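Local coordinates for muconate lactonizing enzyme (Corynebacterium glutamicum, PDB 3I4K), which belongs to the enolase superfamily, pairing an N-terminal capping domain with a C-terminal barrel domain that holds a magnesium ion, at residues I36-V41 with Y50-V55; P125-L130 with V352-G357; T339-E344 with V362-D367. All blocks are in the same frame, centred on the assembly; numbering follows the deposited sequence.

Interaction 1: I36-V41 with Y50-V55; sequences ILLVSV and YGEGVV
L37 and G53 face each other as an antiparallel hydrogen-bonded pair, and V39 and G51 form the next such pair. Four backbone bonds join strand 36-41 to strand 50-53. L37 N donates to G53 O at 2.8 Å, and G53 N returns a bond to L37 O. V39 N donates to G51 O at 2.7 Å, nearly along the C=O axis, and G51 N returns a bond to V39 O. The non-hydrogen-bonded pairs are L38 with E52 and S40 with Y50. At these pairs the CA of E52 lies 3.4 Å from L37 O, a CA-H...O contact. Y50 CA makes the same kind of contact with V39 O.

G51 and G53 bring no side chain to the face that carries L37 and V39. L37 CB can thus lie close to the backbone of G53, 3.2 Å from G53 O. That face is packed by helices 66-81 and 104-121, with L37 on M69 and V39 on A109.

The other face carries L38, S40, Y50 and E52. L38 CG lies 4.2 Å from Y50 CD1. S40 CB meets the ring more closely, 3.4 Å from Y50 CE1.

I36 packs beside the strand by van der Waals contact. Its CG2, anti to the backbone N, touches the end of the E52 side chain, 3.5 Å from E52 CD. Its CG1 turns toward V54 and comes 4.3 Å from V54 CG2.

The polar end of E52 is used outside the hairpin. OE2 bonds to Y340 OH and G310 N, and OE1 bonds to G307 N. This hairpin belongs to the three-stranded antiparallel sheet of the N-terminal domain. The buried carboxylate, bonded by Y340, G307 and G310, is therefore a polar link between the two domains.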
loop_
_atom_site.group_PDB
_atom_site.type_symbol
_atom_site.label_atom_id
_atom_site.label_comp_id
_atom_site.label_asym_id
_atom_site.label_seq_id
_atom_site.Cartn_x
_atom_site.Cartn_y
_atom_site.Cartn_z
ATOM N N ILE A 36 -14.909 -23.142 6.806
ATOM C CA ILE A 36 -14.899 -21.710 6.617
ATOM C C ILE A 36 -15.557 -20.971 7.766
ATOM O O ILE A 36 -16.664 -21.310 8.183
ATOM C CB ILE A 36 -15.631 -21.372 5.307
ATOM C CG1 ILE A 36 -14.990 -22.161 4.162
ATOM C CG2 ILE A 36 -15.603 -19.873 5.050
ATOM C CD1 ILE A 36 -15.720 -22.067 2.846
ATOM N N LEU A 37 -14.863 -19.973 8.299
ATOM C CA LEU A 37 -15.440 -19.168 9.361
ATOM C C LEU A 37 -16.056 -17.967 8.663
ATOM O O LEU A 37 -15.359 -16.996 8.364
ATOM C CB LEU A 37 -14.383 -18.669 10.342
ATOM C CG LEU A 37 -15.029 -17.795 11.424
ATOM C CD1 LEU A 37 -15.835 -18.694 12.365
ATOM C CD2 LEU A 37 -13.976 -17.013 12.200
ATOM N N LEU A 38 -17.356 -18.040 8.386
ATOM C CA LEU A 38 -18.044 -16.938 7.725
ATOM C C LEU A 38 -18.333 -15.874 8.771
ATOM O O LEU A 38 -19.139 -16.080 9.673
ATOM C CB LEU A 38 -19.347 -17.429 7.089
ATOM C CG LEU A 38 -20.148 -16.428 6.250
ATOM C CD1 LEU A 38 -19.365 -16.024 5.004
ATOM C CD2 LEU A 38 -21.467 -17.074 5.845
ATOM N N VAL A 39 -17.652 -14.742 8.662
ATOM C CA VAL A 39 -17.830 -13.651 9.609
ATOM C C VAL A 39 -18.670 -12.559 8.959
ATOM O O VAL A 39 -18.501 -12.256 7.781
ATOM C CB VAL A 39 -16.457 -13.065 10.043
ATOM C CG1 VAL A 39 -16.657 -11.961 11.065
ATOM C CG2 VAL A 39 -15.582 -14.166 10.628
ATOM N N SER A 40 -19.582 -11.974 9.724
ATOM C CA SER A 40 -20.433 -10.922 9.190
ATOM C C SER A 40 -20.433 -9.693 10.077
ATOM O O SER A 40 -20.442 -9.798 11.307
ATOM C CB SER A 40 -21.872 -11.421 9.031
ATOM O OG SER A 40 -22.418 -11.800 10.282
ATOM N N VAL A 41 -20.412 -8.531 9.436
ATOM C CA VAL A 41 -20.442 -7.260 10.134
ATOM C C VAL A 41 -21.791 -6.614 9.815
ATOM O O VAL A 41 -22.123 -6.364 8.652
ATOM C CB VAL A 41 -19.270 -6.351 9.688
ATOM C CG1 VAL A 41 -19.428 -4.950 10.269
ATOM C CG2 VAL A 41 -17.958 -6.949 10.179
ATOM N N TYR A 50 -19.718 -9.491 4.603
ATOM C CA TYR A 50 -19.184 -10.821 4.885
ATOM C C TYR A 50 -17.699 -11.011 4.597
ATOM O O TYR A 50 -17.160 -10.465 3.630
ATOM C CB TYR A 50 -19.979 -11.866 4.103
ATOM C CG TYR A 50 -21.425 -11.952 4.520
ATOM C CD1 TYR A 50 -21.788 -12.553 5.725
ATOM C CD2 TYR A 50 -22.432 -11.404 3.727
ATOM C CE1 TYR A 50 -23.114 -12.604 6.132
ATOM C CE2 TYR A 50 -23.763 -11.448 4.124
ATOM C CZ TYR A 50 -24.099 -12.051 5.328
ATOM O OH TYR A 50 -25.416 -12.109 5.727
ATOM N N GLY A 51 -17.055 -11.804 5.451
ATOM C CA GLY A 51 -15.639 -12.100 5.310
ATOM C C GLY A 51 -15.386 -13.532 5.745
ATOM O O GLY A 51 -16.152 -14.075 6.543
ATOM N N GLU A 52 -14.317 -14.144 5.236
ATOM C CA GLU A 52 -13.991 -15.528 5.575
ATOM C C GLU A 52 -12.740 -15.769 6.421
ATOM O O GLU A 52 -11.667 -15.240 6.135
ATOM C CB GLU A 52 -13.864 -16.364 4.296
ATOM C CG GLU A 52 -15.189 -16.739 3.632
ATOM C CD GLU A 52 -15.001 -17.666 2.448
ATOM O OE1 GLU A 52 -13.939 -18.313 2.362
ATOM O OE2 GLU A 52 -15.915 -17.769 1.609
ATOM N N GLY A 53 -12.896 -16.578 7.467
ATOM C CA GLY A 53 -11.772 -16.963 8.305
ATOM C C GLY A 53 -11.496 -18.367 7.788
ATOM O O GLY A 53 -12.162 -19.321 8.193
ATOM N N VAL A 54 -10.517 -18.504 6.897
ATOM C CA VAL A 54 -10.248 -19.799 6.285
ATOM C C VAL A 54 -8.783 -20.108 5.952
ATOM O O VAL A 54 -8.053 -19.244 5.471
ATOM C CB VAL A 54 -11.083 -19.910 4.983
ATOM C CG1 VAL A 54 -10.754 -18.733 4.061
ATOM C CG2 VAL A 54 -10.818 -21.223 4.280
ATOM N N VAL A 55 -8.378 -21.350 6.219
ATOM C CA VAL A 55 -7.029 -21.844 5.935
ATOM C C VAL A 55 -7.184 -23.087 5.062
ATOM O O VAL A 55 -8.258 -23.675 5.003
ATOM C CB VAL A 55 -6.261 -22.241 7.216
ATOM C CG1 VAL A 55 -5.953 -21.007 8.044
ATOM C CG2 VAL A 55 -7.075 -23.254 8.028
#

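Interaction 2: P125-L130 with V352-G357; sequences PVRDLL and VAIPQG
R127 reaches across to I354, P355 and Q356, while P125 meets G357. The contact joins a 3-10 turn that follows helix 104-121 of the N-terminal domain to the chain leaving strand 351-353 of the barrel domain. R127 has the most surface buried here. Its CG sits between the backbone N and the carbonyl carbon (chi1 60°), and the chain then runs extended to NE. This carries the guanidinium over to the other segment. NH1 lies 4.1 Å from I354 CG2 and 3.8 Å from P355 O, both approached obliquely. Q356 NE2 stands over one face of the guanidinium, 3.7 Å from R127 NH2. The guanidinium and amide planes are 39° apart. P125 CG also lies over a guanidinium face, offset toward the rim.

The bend of Q356 at chi2 folds its amide back. Its NE2 makes a weak bond to I354 O in its own segment. Helix 308-320 adds Q316, which touches both P125 and R127. G357 has a positive phi of 122°, a conformation that suits glycine. Its O lies 3.5 Å from P125 CA, in a CA-H...O contact.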
loop_
_atom_site.group_PDB
_atom_site.type_symbol
_atom_site.label_atom_id
_atom_site.label_comp_id
_atom_site.label_asym_id
_atom_site.label_seq_id
_atom_site.Cartn_x
_atom_site.Cartn_y
_atom_site.Cartn_z
ATOM N N PRO A 125 -18.374 -1.436 -5.661
ATOM C CA PRO A 125 -17.684 -2.724 -5.519
ATOM C C PRO A 125 -16.633 -2.544 -4.419
ATOM O O PRO A 125 -16.277 -1.410 -4.083
ATOM C CB PRO A 125 -17.020 -2.919 -6.881
ATOM C CG PRO A 125 -17.835 -2.063 -7.812
ATOM C CD PRO A 125 -18.129 -0.854 -6.990
ATOM N N VAL A 126 -16.131 -3.635 -3.855
ATOM C CA VAL A 126 -15.107 -3.514 -2.824
ATOM C C VAL A 126 -13.812 -2.931 -3.409
ATOM O O VAL A 126 -13.069 -2.238 -2.712
ATOM C CB VAL A 126 -14.808 -4.880 -2.178
ATOM C CG1 VAL A 126 -13.396 -4.900 -1.620
ATOM C CG2 VAL A 126 -15.815 -5.155 -1.059
ATOM N N ARG A 127 -13.552 -3.199 -4.686
ATOM C CA ARG A 127 -12.342 -2.710 -5.348
ATOM C C ARG A 127 -12.269 -1.187 -5.461
ATOM O O ARG A 127 -11.186 -0.622 -5.599
ATOM C CB ARG A 127 -12.224 -3.305 -6.747
ATOM C CG ARG A 127 -13.391 -2.951 -7.641
ATOM C CD ARG A 127 -13.218 -3.497 -9.030
ATOM N NE ARG A 127 -14.337 -3.121 -9.882
ATOM C CZ ARG A 127 -15.545 -3.666 -9.803
ATOM N NH1 ARG A 127 -15.784 -4.621 -8.914
ATOM N NH2 ARG A 127 -16.515 -3.246 -10.606
ATOM N N ASP A 128 -13.416 -0.521 -5.428
ATOM C CA ASP A 128 -13.419 0.932 -5.521
ATOM C C ASP A 128 -12.945 1.553 -4.208
ATOM O O ASP A 128 -12.815 2.767 -4.099
ATOM C CB ASP A 128 -14.810 1.457 -5.884
ATOM C CG ASP A 128 -15.167 1.210 -7.339
ATOM O OD1 ASP A 128 -14.290 0.783 -8.127
ATOM O OD2 ASP A 128 -16.334 1.457 -7.695
ATOM N N LEU A 129 -12.702 0.720 -3.202
ATOM C CA LEU A 129 -12.193 1.223 -1.934
ATOM C C LEU A 129 -10.704 0.898 -1.920
ATOM O O LEU A 129 -9.971 1.290 -1.006
ATOM C CB LEU A 129 -12.875 0.538 -0.749
ATOM C CG LEU A 129 -14.381 0.736 -0.556
ATOM C CD1 LEU A 129 -14.804 0.117 0.764
ATOM C CD2 LEU A 129 -14.710 2.213 -0.572
ATOM N N LEU A 130 -10.269 0.196 -2.966
ATOM C CA LEU A 130 -8.883 -0.243 -3.102
ATOM C C LEU A 130 -8.141 0.330 -4.313
ATOM O O LEU A 130 -7.152 -0.246 -4.750
ATOM C CB LEU A 130 -8.841 -1.773 -3.178
ATOM C CG LEU A 130 -9.531 -2.528 -2.038
ATOM C CD1 LEU A 130 -9.585 -4.005 -2.366
ATOM C CD2 LEU A 130 -8.798 -2.282 -0.725
ATOM N N VAL A 352 -11.336 -16.173 -15.046
ATOM C CA VAL A 352 -12.543 -15.982 -14.269
ATOM C C VAL A 352 -12.754 -14.474 -14.244
ATOM O O VAL A 352 -11.804 -13.710 -14.047
ATOM C CB VAL A 352 -12.402 -16.532 -12.833
ATOM C CG1 VAL A 352 -11.233 -15.879 -12.126
ATOM C CG2 VAL A 352 -13.694 -16.297 -12.062
ATOM N N ALA A 353 -13.988 -14.045 -14.480
ATOM C CA ALA A 353 -14.294 -12.624 -14.497
ATOM C C ALA A 353 -14.487 -12.101 -13.087
ATOM O O ALA A 353 -14.953 -12.823 -12.211
ATOM C CB ALA A 353 -15.549 -12.370 -15.326
ATOM N N ILE A 354 -14.113 -10.846 -12.871
ATOM C CA ILE A 354 -14.263 -10.226 -11.567
ATOM C C ILE A 354 -15.747 -10.003 -11.320
ATOM O O ILE A 354 -16.472 -9.558 -12.208
ATOM C CB ILE A 354 -13.527 -8.859 -11.489
ATOM C CG1 ILE A 354 -12.019 -9.069 -11.287
ATOM C CG2 ILE A 354 -14.075 -8.036 -10.319
ATOM C CD1 ILE A 354 -11.351 -9.909 -12.334
ATOM N N PRO A 355 -16.217 -10.317 -10.107
ATOM C CA PRO A 355 -17.624 -10.152 -9.734
ATOM C C PRO A 355 -18.077 -8.698 -9.785
ATOM O O PRO A 355 -17.664 -7.879 -8.963
ATOM C CB PRO A 355 -17.670 -10.707 -8.315
ATOM C CG PRO A 355 -16.584 -11.730 -8.324
ATOM C CD PRO A 355 -15.478 -11.005 -9.037
ATOM N N GLN A 356 -18.929 -8.383 -10.755
ATOM C CA GLN A 356 -19.445 -7.029 -10.891
ATOM C C GLN A 356 -20.590 -6.846 -9.902
ATOM O O GLN A 356 -21.322 -7.792 -9.601
ATOM C CB GLN A 356 -19.932 -6.794 -12.322
ATOM C CG GLN A 356 -18.828 -6.882 -13.364
ATOM C CD GLN A 356 -17.780 -5.797 -13.192
ATOM O OE1 GLN A 356 -18.061 -4.612 -13.380
ATOM N NE2 GLN A 356 -16.564 -6.197 -12.827
ATOM N N GLY A 357 -20.732 -5.633 -9.383
ATOM C CA GLY A 357 -21.790 -5.368 -8.427
ATOM C C GLY A 357 -21.248 -4.854 -7.108
ATOM O O GLY A 357 -20.042 -4.909 -6.861
#

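Interaction 3: T339-E344 with V362-D367; sequences TYIVQE and VDVDMD
The touching parts, 340-343 and 362-365, run 134° apart end to end, joined by a bond from D365 N to Y340 O at 2.9 Å. The donor stands well above the carbonyl plane of Y340, about 60° out of it. The same oxygen receives a CA-H...O contact from V364 CA.

Q343 carries the other end of the contact. Its OE1 accepts from D363 N at 3.0 Å, in the plane of the amide and on a lone pair. The bond is nearly straight, with an N-H...O angle of 169°. Q343 NE2 makes only a weak, bent bond to D363 OD1. OE1 sits close to the same OD1, two acceptors together, so the local placement is less sure. The amide and carboxylate planes are almost parallel. The side chain of Q343 is bent at chi2, which turns the amide toward D363. D363 OD2 also has a long, weak ion pair with R120.

Both segments belong to the C-terminal, barrel-domain part of this enolase-superfamily chain. D365 is the N-cap of helix 366-372. Its OD1 accepts a weak capping bond from D367 N and a further bond from K368 N. The carboxylate therefore caps the first turn.

The fit of I341 to V362 is doubtful, because their atoms are modelled too close. P308 and I309 of helix 308-320 touch I341 too. I341 CD1 also meets V364 CG1 at 3.9 Å. V342 stands anti to the backbone N through CG1, which leaves CG2 beside that N. V342 CG2 rests 3.7 Å from V364 O and 3.9 Å from D365 CB.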
loop_
_atom_site.group_PDB
_atom_site.type_symbol
_atom_site.label_atom_id
_atom_site.label_comp_id
_atom_site.label_asym_id
_atom_site.label_seq_id
_atom_site.Cartn_x
_atom_site.Cartn_y
_atom_site.Cartn_z
ATOM N N THR A 339 -22.268 -24.475 -3.046
ATOM C CA THR A 339 -21.937 -23.124 -2.619
ATOM C C THR A 339 -22.986 -22.509 -1.692
ATOM O O THR A 339 -23.869 -23.203 -1.189
ATOM C CB THR A 339 -21.718 -22.204 -3.851
ATOM O OG1 THR A 339 -21.675 -20.834 -3.433
ATOM C CG2 THR A 339 -22.825 -22.391 -4.867
ATOM N N TYR A 340 -22.862 -21.209 -1.448
ATOM C CA TYR A 340 -23.792 -20.472 -0.602
ATOM C C TYR A 340 -23.683 -19.007 -0.983
ATOM O O TYR A 340 -23.756 -18.120 -0.132
ATOM C CB TYR A 340 -23.438 -20.645 0.878
ATOM C CG TYR A 340 -22.020 -20.259 1.232
ATOM C CD1 TYR A 340 -20.940 -21.012 0.776
ATOM C CD2 TYR A 340 -21.756 -19.142 2.025
ATOM C CE1 TYR A 340 -19.634 -20.665 1.099
ATOM C CE2 TYR A 340 -20.449 -18.785 2.351
ATOM C CZ TYR A 340 -19.397 -19.553 1.883
ATOM O OH TYR A 340 -18.102 -19.214 2.194
ATOM N N ILE A 341 -23.533 -18.759 -2.279
ATOM C CA ILE A 341 -23.365 -17.403 -2.761
ATOM C C ILE A 341 -24.402 -16.875 -3.763
ATOM O O ILE A 341 -24.240 -15.779 -4.304
ATOM C CB ILE A 341 -21.931 -17.247 -3.340
ATOM C CG1 ILE A 341 -21.360 -15.903 -2.912
ATOM C CG2 ILE A 341 -21.929 -17.405 -4.851
ATOM C CD1 ILE A 341 -21.331 -15.713 -1.409
ATOM N N VAL A 342 -25.465 -17.634 -4.002
ATOM C CA VAL A 342 -26.513 -17.205 -4.936
ATOM C C VAL A 342 -26.038 -17.172 -6.391
ATOM O O VAL A 342 -26.432 -18.020 -7.195
ATOM C CB VAL A 342 -27.059 -15.802 -4.564
ATOM C CG1 VAL A 342 -28.095 -15.357 -5.583
ATOM C CG2 VAL A 342 -27.667 -15.832 -3.175
ATOM N N GLN A 343 -25.203 -16.194 -6.734
ATOM C CA GLN A 343 -24.688 -16.087 -8.098
ATOM C C GLN A 343 -23.601 -17.118 -8.344
ATOM O O GLN A 343 -23.142 -17.784 -7.419
ATOM C CB GLN A 343 -24.111 -14.695 -8.359
ATOM C CG GLN A 343 -25.099 -13.567 -8.169
ATOM C CD GLN A 343 -24.885 -12.821 -6.872
ATOM O OE1 GLN A 343 -24.796 -13.422 -5.798
ATOM N NE2 GLN A 343 -24.804 -11.499 -6.962
ATOM N N GLU A 344 -23.196 -17.245 -9.600
ATOM C CA GLU A 344 -22.145 -18.178 -9.969
ATOM C C GLU A 344 -21.004 -17.407 -10.620
ATOM O O GLU A 344 -21.225 -16.380 -11.261
ATOM C CB GLU A 344 -22.678 -19.227 -10.942
ATOM C CG GLU A 344 -23.798 -20.072 -10.372
ATOM C CD GLU A 344 -24.231 -21.174 -11.316
ATOM O OE1 GLU A 344 -25.129 -21.957 -10.937
ATOM O OE2 GLU A 344 -23.676 -21.259 -12.435
ATOM N N VAL A 362 -21.024 -10.354 -4.875
ATOM C CA VAL A 362 -21.733 -11.610 -4.720
ATOM C C VAL A 362 -22.435 -11.635 -3.364
ATOM O O VAL A 362 -21.866 -11.228 -2.351
ATOM C CB VAL A 362 -20.760 -12.798 -4.867
ATOM C CG1 VAL A 362 -20.022 -13.056 -3.565
ATOM C CG2 VAL A 362 -21.513 -14.006 -5.345
ATOM N N ASP A 363 -23.683 -12.096 -3.352
ATOM C CA ASP A 363 -24.468 -12.142 -2.121
ATOM C C ASP A 363 -24.554 -13.551 -1.561
ATOM O O ASP A 363 -24.486 -14.522 -2.303
ATOM C CB ASP A 363 -25.878 -11.614 -2.379
ATOM C CG ASP A 363 -25.929 -10.634 -3.530
ATOM O OD1 ASP A 363 -25.969 -11.086 -4.696
ATOM O OD2 ASP A 363 -25.914 -9.414 -3.270
ATOM N N VAL A 364 -24.715 -13.657 -0.249
ATOM C CA VAL A 364 -24.797 -14.962 0.389
ATOM C C VAL A 364 -26.214 -15.513 0.364
ATOM O O VAL A 364 -27.182 -14.756 0.319
ATOM C CB VAL A 364 -24.332 -14.894 1.854
ATOM C CG1 VAL A 364 -22.904 -14.368 1.926
ATOM C CG2 VAL A 364 -25.261 -14.003 2.648
ATOM N N ASP A 365 -26.323 -16.838 0.378
ATOM C CA ASP A 365 -27.612 -17.521 0.392
ATOM C C ASP A 365 -27.773 -18.051 1.811
ATOM O O ASP A 365 -27.323 -19.154 2.123
ATOM C CB ASP A 365 -27.613 -18.692 -0.593
ATOM C CG ASP A 365 -28.915 -19.491 -0.554
ATOM O OD1 ASP A 365 -29.392 -19.811 0.557
ATOM O OD2 ASP A 365 -29.452 -19.810 -1.634
HETATM N N MSE A 366 -28.413 -17.261 2.665
HETATM C CA MSE A 366 -28.608 -17.640 4.057
HETATM C C MSE A 366 -29.147 -19.041 4.301
HETATM O O MSE A 366 -28.904 -19.627 5.360
HETATM C CB MSE A 366 -29.497 -16.615 4.753
HETATM C CG MSE A 366 -28.742 -15.356 5.117
HETATM SE SE MSE A 366 -27.115 -15.824 6.063
HETATM C CE MSE A 366 -27.773 -15.712 7.886
ATOM N N ASP A 367 -29.878 -19.580 3.334
ATOM C CA ASP A 367 -30.417 -20.922 3.490
ATOM C C ASP A 367 -29.273 -21.919 3.457
ATOM O O ASP A 367 -29.156 -22.773 4.341
ATOM C CB ASP A 367 -31.423 -21.238 2.380
ATOM C CG ASP A 367 -32.727 -20.481 2.547
ATOM O OD1 ASP A 367 -33.318 -20.560 3.645
ATOM O OD2 ASP A 367 -33.163 -19.812 1.586
#

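How the interactions relate
Interactions 1 and 3 touch directly, with centres 14 Å apart. They meet at E52 OE2 and Y340 OH, 2.7 Å apart, and at Y50 CE2, 3.3 Å from V364 CG2. Interaction 2 is a separate junction of the two family regions. It touches neither of the others, and its nearest atoms are about 7 Å from interaction 1 and 5 Å from interaction 3. After strand 351-353, part of interaction 2, the chain runs through a loop to helix 366-372 of interaction 3. The segments of these two contacts alternate along the chain. The magnesium ion, held by D200, E226 and D251, is about 13 Å from the side chain of V54 in interaction 1.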